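Local coordinates for Glyoxalase/bleomycin resistance protein/dioxygenase (Albidiferax ferrireducens T118, PDB 4QB5) that belongs to the glyoxalase/bleomycin resistance/dioxygenase superfamily and may act as a dioxygenase, at residues V29-D33 with D134-N138; N56-Y60 with G70-P74; C98-H102 with Y128-L132. All blocks are in the same frame, centred on the assembly; numbering follows the deposited sequence.

Contact 1: residues V29-D33 with D134-N138; sequences VGVND and DPDGN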
loop_
_atom_site.group_PDB
_atom_site.type_symbol
_atom_site.label_atom_id
_atom_site.label_comp_id
_atom_site.label_asym_id
_atom_site.label_seq_id
_atom_site.Cartn_x
_atom_site.Cartn_y
_atom_site.Cartn_z
ATOM N N VAL C 29 2.298 0.954 6.858
ATOM C CA VAL C 29 1.277 1.884 7.353
ATOM C C VAL C 29 1.716 2.435 8.695
ATOM O O VAL C 29 2.459 1.801 9.429
ATOM C CB VAL C 29 -0.146 1.275 7.485
ATOM C CG1 VAL C 29 -0.667 0.822 6.123
ATOM C CG2 VAL C 29 -0.190 0.115 8.490
ATOM N N GLY C 30 1.223 3.627 9.026
ATOM C CA GLY C 30 1.547 4.218 10.315
ATOM C C GLY C 30 0.616 3.803 11.411
ATOM O O GLY C 30 -0.577 3.651 11.208
ATOM N N VAL C 31 1.154 3.529 12.587
ATOM C CA VAL C 31 0.288 3.194 13.722
ATOM C C VAL C 31 0.693 4.029 14.941
ATOM O O VAL C 31 1.838 4.449 15.042
ATOM C CB VAL C 31 0.395 1.678 14.069
ATOM C CG1 VAL C 31 0.048 0.842 12.872
ATOM C CG2 VAL C 31 1.785 1.293 14.561
ATOM N N ASN C 32 -0.246 4.283 15.843
ATOM C CA ASN C 32 0.010 5.110 17.011
ATOM C C ASN C 32 0.335 4.281 18.243
ATOM O O ASN C 32 0.899 4.803 19.197
ATOM C CB ASN C 32 -1.123 6.134 17.223
ATOM C CG ASN C 32 -1.025 7.358 16.218
ATOM O OD1 ASN C 32 -2.039 7.780 15.563
ATOM N ND2 ASN C 32 0.181 7.944 16.123
ATOM N N ASP C 33 0.098 2.968 18.154
ATOM C CA ASP C 33 0.453 2.039 19.245
ATOM C C ASP C 33 0.898 0.716 18.687
ATOM O O ASP C 33 0.056 -0.135 18.262
ATOM C CB ASP C 33 -0.756 1.843 20.151
ATOM C CG ASP C 33 -0.396 1.050 21.415
ATOM O OD1 ASP C 33 0.496 0.150 21.338
ATOM O OD2 ASP C 33 -1.000 1.353 22.443
ATOM N N ASP C 134 -8.271 -0.948 10.495
ATOM C CA ASP C 134 -7.431 -1.354 11.599
ATOM C C ASP C 134 -7.665 -0.374 12.793
ATOM O O ASP C 134 -8.466 0.569 12.707
ATOM C CB ASP C 134 -5.966 -1.572 11.137
ATOM C CG ASP C 134 -5.139 -0.288 11.028
ATOM O OD1 ASP C 134 -5.630 0.833 11.334
ATOM O OD2 ASP C 134 -3.928 -0.409 10.621
ATOM N N PRO C 135 -7.033 -0.641 13.911
ATOM C CA PRO C 135 -7.235 0.171 15.111
ATOM C C PRO C 135 -6.884 1.611 14.902
ATOM O O PRO C 135 -7.416 2.414 15.605
ATOM C CB PRO C 135 -6.283 -0.466 16.146
ATOM C CG PRO C 135 -6.212 -1.898 15.711
ATOM C CD PRO C 135 -6.238 -1.850 14.187
ATOM N N ASP C 136 -6.038 1.929 13.917
ATOM C CA ASP C 136 -5.683 3.334 13.592
ATOM C C ASP C 136 -6.537 3.964 12.499
ATOM O O ASP C 136 -6.312 5.089 12.172
ATOM C CB ASP C 136 -4.207 3.400 13.202
ATOM C CG ASP C 136 -3.295 3.108 14.388
ATOM O OD1 ASP C 136 -2.938 4.056 15.131
ATOM O OD2 ASP C 136 -2.991 1.932 14.635
ATOM N N GLY C 137 -7.529 3.261 11.960
ATOM C CA GLY C 137 -8.313 3.808 10.867
ATOM C C GLY C 137 -7.691 3.479 9.491
ATOM O O GLY C 137 -8.255 3.821 8.444
ATOM N N ASN C 138 -6.569 2.792 9.424
ATOM C CA ASN C 138 -6.116 2.344 8.091
ATOM C C ASN C 138 -7.134 1.397 7.429
ATOM O O ASN C 138 -7.576 0.427 8.044
ATOM C CB ASN C 138 -4.750 1.648 8.115
ATOM C CG ASN C 138 -3.639 2.532 8.692
ATOM O OD1 ASN C 138 -3.020 2.196 9.706
ATOM N ND2 ASN C 138 -3.380 3.650 8.048
HETATM O O HOH W 1 -2.064 1.511 17.087
#
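Asp136 of a tight hairpin turn reaches across to the backbone of Val31 and Asn32, joining the two beta-alpha-beta-beta-beta modules of a vicinal oxygen chelate fold. The turn, 134-138, links strands 127-133 and 139-144 of one sheet. The other segment leaves strand 24-30, the outermost strand, within this chain, of the other sheet, and leads into helix 34-46. A type I beta turn runs from Asp134 to Gly137, and Gly137 takes backbone angles that favour glycine. Asp134 holds the turn from within. Its OD1 accepts hydrogen bonds from the backbone N of Asp136, an Asx turn, and from the N of Asn138, the two arriving from opposite faces of the carboxylate. Its OD2 is bonded to Tyr41 of helix 34-46.

Asp136 has the most surface buried here. Its CG lies anti to the carbonyl carbon (chi1 -68°), which carries the carboxylate out toward Asn32. Asn32 N donates to Asp136 OD1 at 2.8 Å, from well above the carboxylate plane. The other oxygen, Asp136 OD2, rests 3.4 Å from Val31 CB. Asn138 packs its amide end along Val29, the two side chains running past each other in opposite directions. Asp33 caps helix 34-46 through OD1, which accepts from Val36 N. One water completes the link between the segments. It accepts from Asp33 N, donates to Asp33 O, and donates to Asp136 OD2 at 2.7 Å.

Contact 2: residues N56-Y60 with G70-P74; sequences NKSRY and GITTP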
loop_
_atom_site.group_PDB
_atom_site.type_symbol
_atom_site.label_atom_id
_atom_site.label_comp_id
_atom_site.label_asym_id
_atom_site.label_seq_id
_atom_site.Cartn_x
_atom_site.Cartn_y
_atom_site.Cartn_z
ATOM N N ASN C 56 11.858 -4.429 14.372
ATOM C CA ASN C 56 13.012 -3.818 13.848
ATOM C C ASN C 56 12.891 -2.321 13.988
ATOM O O ASN C 56 12.137 -1.665 13.218
ATOM C CB ASN C 56 13.209 -4.209 12.407
ATOM C CG ASN C 56 14.455 -3.603 11.848
ATOM O OD1 ASN C 56 14.543 -2.383 11.690
ATOM N ND2 ASN C 56 15.456 -4.438 11.589
ATOM N N LYS C 57 13.568 -1.785 15.000
ATOM C CA LYS C 57 13.464 -0.377 15.368
ATOM C C LYS C 57 12.020 -0.136 15.792
ATOM O O LYS C 57 11.454 -0.997 16.430
ATOM C CB LYS C 57 13.913 0.528 14.208
ATOM C CG LYS C 57 15.375 0.315 13.793
ATOM C CD LYS C 57 15.995 1.536 13.083
ATOM C CE LYS C 57 16.274 1.312 11.603
ATOM N NZ LYS C 57 16.895 2.537 11.017
ATOM N N SER C 58 11.396 0.989 15.450
ATOM C CA SER C 58 9.982 1.177 15.829
ATOM C C SER C 58 8.991 0.673 14.767
ATOM O O SER C 58 8.042 1.407 14.385
ATOM C CB SER C 58 9.688 2.628 16.210
ATOM O OG SER C 58 10.587 3.027 17.223
ATOM N N ARG C 59 9.214 -0.580 14.336
ATOM C CA ARG C 59 8.394 -1.267 13.342
ATOM C C ARG C 59 8.253 -2.740 13.642
ATOM O O ARG C 59 9.162 -3.381 14.223
ATOM C CB ARG C 59 9.047 -1.237 11.976
ATOM C CG ARG C 59 9.281 0.129 11.398
ATOM C CD ARG C 59 10.712 0.623 11.473
ATOM N NE ARG C 59 11.766 -0.262 10.975
ATOM C CZ ARG C 59 12.470 -0.113 9.854
ATOM N NH1 ARG C 59 12.197 0.824 8.937
ATOM N NH2 ARG C 59 13.471 -0.948 9.618
ATOM N N TYR C 60 7.161 -3.311 13.145
ATOM C CA TYR C 60 7.061 -4.732 12.999
ATOM C C TYR C 60 6.820 -5.070 11.542
ATOM O O TYR C 60 5.940 -4.451 10.885
ATOM C CB TYR C 60 5.914 -5.281 13.852
ATOM C CG TYR C 60 6.220 -5.380 15.337
ATOM C CD1 TYR C 60 6.919 -6.469 15.868
ATOM C CD2 TYR C 60 5.768 -4.409 16.214
ATOM C CE1 TYR C 60 7.186 -6.549 17.239
ATOM C CE2 TYR C 60 6.046 -4.474 17.562
ATOM C CZ TYR C 60 6.749 -5.544 18.070
ATOM O OH TYR C 60 6.942 -5.545 19.425
ATOM N N GLY C 70 4.552 -3.798 6.662
ATOM C CA GLY C 70 5.054 -3.288 7.940
ATOM C C GLY C 70 4.168 -2.272 8.614
ATOM O O GLY C 70 3.426 -1.517 7.964
ATOM N N ILE C 71 4.198 -2.272 9.936
ATOM C CA ILE C 71 3.534 -1.243 10.729
ATOM C C ILE C 71 4.638 -0.434 11.385
ATOM O O ILE C 71 5.706 -0.995 11.791
ATOM C CB ILE C 71 2.555 -1.798 11.770
ATOM C CG1 ILE C 71 3.234 -2.843 12.689
ATOM C CG2 ILE C 71 1.350 -2.369 11.043
ATOM C CD1 ILE C 71 2.341 -3.322 13.792
ATOM N N THR C 72 4.446 0.883 11.425
ATOM C CA THR C 72 5.536 1.756 11.882
ATOM C C THR C 72 5.019 2.934 12.670
ATOM O O THR C 72 3.934 3.469 12.418
ATOM C CB THR C 72 6.445 2.259 10.696
ATOM O OG1 THR C 72 7.634 2.883 11.219
ATOM C CG2 THR C 72 5.722 3.304 9.800
ATOM N N THR C 73 5.821 3.339 13.647
ATOM C CA THR C 73 5.750 4.666 14.236
ATOM C C THR C 73 6.280 5.636 13.156
ATOM O O THR C 73 7.331 5.378 12.574
ATOM C CB THR C 73 6.689 4.752 15.485
ATOM O OG1 THR C 73 6.129 3.909 16.482
ATOM C CG2 THR C 73 6.696 6.195 16.058
ATOM N N PRO C 74 5.538 6.709 12.840
ATOM C CA PRO C 74 6.037 7.558 11.717
ATOM C C PRO C 74 7.409 8.130 12.007
ATOM O O PRO C 74 7.653 8.636 13.107
ATOM C CB PRO C 74 5.001 8.672 11.643
ATOM C CG PRO C 74 3.710 7.984 12.111
ATOM C CD PRO C 74 4.175 7.048 13.233
#
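Ile71 and Tyr60 face each other as a hydrogen-bonded pair of an antiparallel ladder, and with Ser58 they have the most surface buried by this contact. Ile71 N donates to Tyr60 O at 2.9 Å. Tyr60 N returns a bond to Ile71 O at 3.1 Å. Both side chains rise from the sheet face covered by helix 34-46. Ile71 CG1 sits between the backbone N and the carbonyl carbon (chi1 54°), and it packs against Tyr60 CB at 3.8 Å. CD1 follows, lying obliquely to the tyrosine ring. The ring itself leads away from the isoleucine, and its OH is bonded to Glu35 OE2 of the helix.

Ser58 is the centre of an inverse gamma turn at the start of the strand. Its carbonyl O receives Thr73 N at 3.0 Å, in a nearly straight bond (170°). Just beside this, Ser58 CB meets Thr73 CB at 3.7 Å. Ser58 thus extends the pairing one step past the last bridge.

Arg59 and Thr72 form the non-hydrogen-bonded pair between these links, on the other face of the sheet. Their side chains lie side by side, and Arg59 CG is 3.2 Å from Thr72 OG1. That hydroxyl donates to Thr73 O. The arginine chain then bends at chi2 and chi3 and folds back on its own segment. It grips Asn56 side-on: NE gives a 2.7 Å bond to Asn56 O, close to the guanidinium plane, and NH2 bonds Asn56 OD1. Arg120 of the second subunit packs on Arg59. The whole is the open end of the beta hairpin formed by strands 59-64 and 67-72, central strands of a four-stranded sheet in the vicinal oxygen chelate fold.

Contact 3: residues C98-H102 with Y128-L132; sequences CDAFH and YLAYL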
loop_
_atom_site.group_PDB
_atom_site.type_symbol
_atom_site.label_atom_id
_atom_site.label_comp_id
_atom_site.label_asym_id
_atom_site.label_seq_id
_atom_site.Cartn_x
_atom_site.Cartn_y
_atom_site.Cartn_z
ATOM N N CYS C 98 -11.001 -14.890 3.426
ATOM C CA CYS C 98 -11.441 -13.516 3.527
ATOM C C CYS C 98 -12.386 -13.374 4.714
ATOM O O CYS C 98 -12.300 -12.384 5.426
ATOM C CB CYS C 98 -12.188 -13.004 2.273
ATOM S SG CYS C 98 -11.211 -12.975 0.770
ATOM N N ASP C 99 -13.289 -14.332 4.932
ATOM C CA ASP C 99 -14.191 -14.199 6.068
ATOM C C ASP C 99 -13.429 -14.408 7.398
ATOM O O ASP C 99 -13.790 -13.822 8.370
ATOM C CB ASP C 99 -15.308 -15.210 6.032
ATOM C CG ASP C 99 -16.383 -14.860 4.989
ATOM O OD1 ASP C 99 -16.417 -13.751 4.406
ATOM O OD2 ASP C 99 -17.156 -15.761 4.756
ATOM N N ALA C 100 -12.486 -15.325 7.436
ATOM C CA ALA C 100 -11.649 -15.549 8.679
ATOM C C ALA C 100 -10.820 -14.326 9.047
ATOM O O ALA C 100 -10.692 -13.938 10.198
ATOM C CB ALA C 100 -10.707 -16.705 8.374
ATOM N N PHE C 101 -10.271 -13.677 8.024
ATOM C CA PHE C 101 -9.615 -12.367 8.166
ATOM C C PHE C 101 -10.519 -11.314 8.790
ATOM O O PHE C 101 -10.145 -10.661 9.748
ATOM C CB PHE C 101 -9.232 -11.962 6.724
ATOM C CG PHE C 101 -8.645 -10.607 6.532
ATOM C CD1 PHE C 101 -7.271 -10.490 6.323
ATOM C CD2 PHE C 101 -9.451 -9.511 6.271
ATOM C CE1 PHE C 101 -6.705 -9.264 5.987
ATOM C CE2 PHE C 101 -8.890 -8.264 5.937
ATOM C CZ PHE C 101 -7.517 -8.151 5.783
ATOM N N HIS C 102 -11.706 -11.170 8.219
ATOM C CA HIS C 102 -12.676 -10.226 8.681
ATOM C C HIS C 102 -13.028 -10.510 10.142
ATOM O O HIS C 102 -13.019 -9.604 10.965
ATOM C CB HIS C 102 -13.923 -10.210 7.787
ATOM C CG HIS C 102 -14.912 -9.166 8.174
ATOM N ND1 HIS C 102 -14.951 -7.911 7.595
ATOM C CD2 HIS C 102 -15.907 -9.184 9.078
ATOM C CE1 HIS C 102 -15.907 -7.197 8.147
ATOM N NE2 HIS C 102 -16.509 -7.951 9.047
ATOM N N TYR C 128 -14.196 -11.855 -4.314
ATOM C CA TYR C 128 -14.735 -11.803 -2.963
ATOM C C TYR C 128 -13.844 -10.830 -2.139
ATOM O O TYR C 128 -12.620 -10.867 -2.177
ATOM C CB TYR C 128 -14.761 -13.182 -2.370
ATOM C CG TYR C 128 -15.579 -13.276 -1.130
ATOM C CD1 TYR C 128 -15.055 -12.893 0.106
ATOM C CD2 TYR C 128 -16.871 -13.763 -1.165
ATOM C CE1 TYR C 128 -15.807 -12.986 1.261
ATOM C CE2 TYR C 128 -17.624 -13.846 -0.016
ATOM C CZ TYR C 128 -17.095 -13.454 1.183
ATOM O OH TYR C 128 -17.833 -13.533 2.332
ATOM N N LEU C 129 -14.487 -9.967 -1.399
ATOM C CA LEU C 129 -13.818 -8.920 -0.665
ATOM C C LEU C 129 -14.329 -8.864 0.766
ATOM O O LEU C 129 -15.520 -8.926 0.985
ATOM C CB LEU C 129 -14.203 -7.600 -1.302
ATOM C CG LEU C 129 -13.518 -7.253 -2.611
ATOM C CD1 LEU C 129 -14.218 -6.064 -3.265
ATOM C CD2 LEU C 129 -12.107 -6.870 -2.231
ATOM N N ALA C 130 -13.441 -8.618 1.718
ATOM C CA ALA C 130 -13.838 -8.294 3.079
ATOM C C ALA C 130 -13.042 -7.077 3.546
ATOM O O ALA C 130 -11.790 -7.152 3.612
ATOM C CB ALA C 130 -13.523 -9.498 3.994
ATOM N N TYR C 131 -13.741 -6.003 3.870
ATOM C CA TYR C 131 -13.157 -4.735 4.270
ATOM C C TYR C 131 -13.142 -4.482 5.755
ATOM O O TYR C 131 -14.089 -4.782 6.427
ATOM C CB TYR C 131 -13.886 -3.559 3.609
ATOM C CG TYR C 131 -13.578 -3.331 2.110
ATOM C CD1 TYR C 131 -12.523 -2.520 1.694
ATOM C CD2 TYR C 131 -14.368 -3.911 1.137
ATOM C CE1 TYR C 131 -12.258 -2.285 0.342
ATOM C CE2 TYR C 131 -14.117 -3.707 -0.224
ATOM C CZ TYR C 131 -13.059 -2.904 -0.617
ATOM O OH TYR C 131 -12.861 -2.686 -1.971
ATOM N N LEU C 132 -12.077 -3.851 6.248
ATOM C CA LEU C 132 -11.950 -3.432 7.662
ATOM C C LEU C 132 -11.209 -2.115 7.767
ATOM O O LEU C 132 -10.510 -1.718 6.837
ATOM C CB LEU C 132 -11.034 -4.393 8.464
ATOM C CG LEU C 132 -11.498 -5.802 8.677
ATOM C CD1 LEU C 132 -10.302 -6.644 9.106
ATOM C CD2 LEU C 132 -12.629 -5.833 9.725
#
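The Tyr128 ring meets the helix with its edge: Cys98 CB and Asp99 OD1 both lie near the ring plane. Cys98 CB is 3.6 Å from Tyr128 CD1, and the sulfur stands obliquely to the ring, 5.2 Å from Cys98 SG to the centroid. Tyr128 OH donates to Asp99 OD1 at a short 2.5 Å, and OD1 accepts with its syn lone pair, on the side of the other carboxylate oxygen. The carboxylate and ring planes are turned 65° apart, and the two side chains cross at about a right angle.

The His102 ring has Leu132 CD2 over one face, a CH-pi contact 4.1 Å from the ring centroid. Tyr131 O lies at its edge, near the ring plane. CG of His102 is turned anti to the backbone N (chi1 -176°), which carries the ring over to these two partners. His102 CB packs against Ala130 CB. The Phe101 ring meets Leu132 CD1 and Ala130 O obliquely, with CE2 of Phe101 3.8 Å from CD1 of Leu132. Leu132 therefore puts one methyl on each of two neighbouring helix residues.

Ala130 sits in the middle. Its CB comes 3.4 Å from Cys98 O and also packs against Cys98 CB. This small side chain lets the helix backbone lie close over the strand, and the two segment axes approach to 7.9 Å. They run nearly parallel, 8° apart.

Helix 95-107 thus packs along strand 127-133, a central strand of its sheet between 139-144 and 111-120. Cys98 and Phe101 also touch strand 139-144, while Asp99 and His102 reach strand 111-120. An edge-to-face contact with Phe119 adds to the packing of Tyr128. Leu44 of helix 34-46 also touches Phe101 and Leu132.

Contacts 1 and 2 share one sheet, in which strands 24-30 and 67-72 are neighbours. Their centres are 11 Å apart. They touch directly: Val31 N probably hydrogen-bonds to Thr72 O at 2.8 Å, and Val29 CG2 packs on Ile71 CG2. Contact 3 belongs to the other sheet and its helix. Its centre lies 18 Å from that of contact 1 and 24 Å from that of contact 2, on the far side of the chain's centre from both. Contacts 3 and 1 adjoin along the chain through strand 127-133, with no other touch between them. Contacts 1 and 2 also touch the second subunit, whereas contact 3 does not.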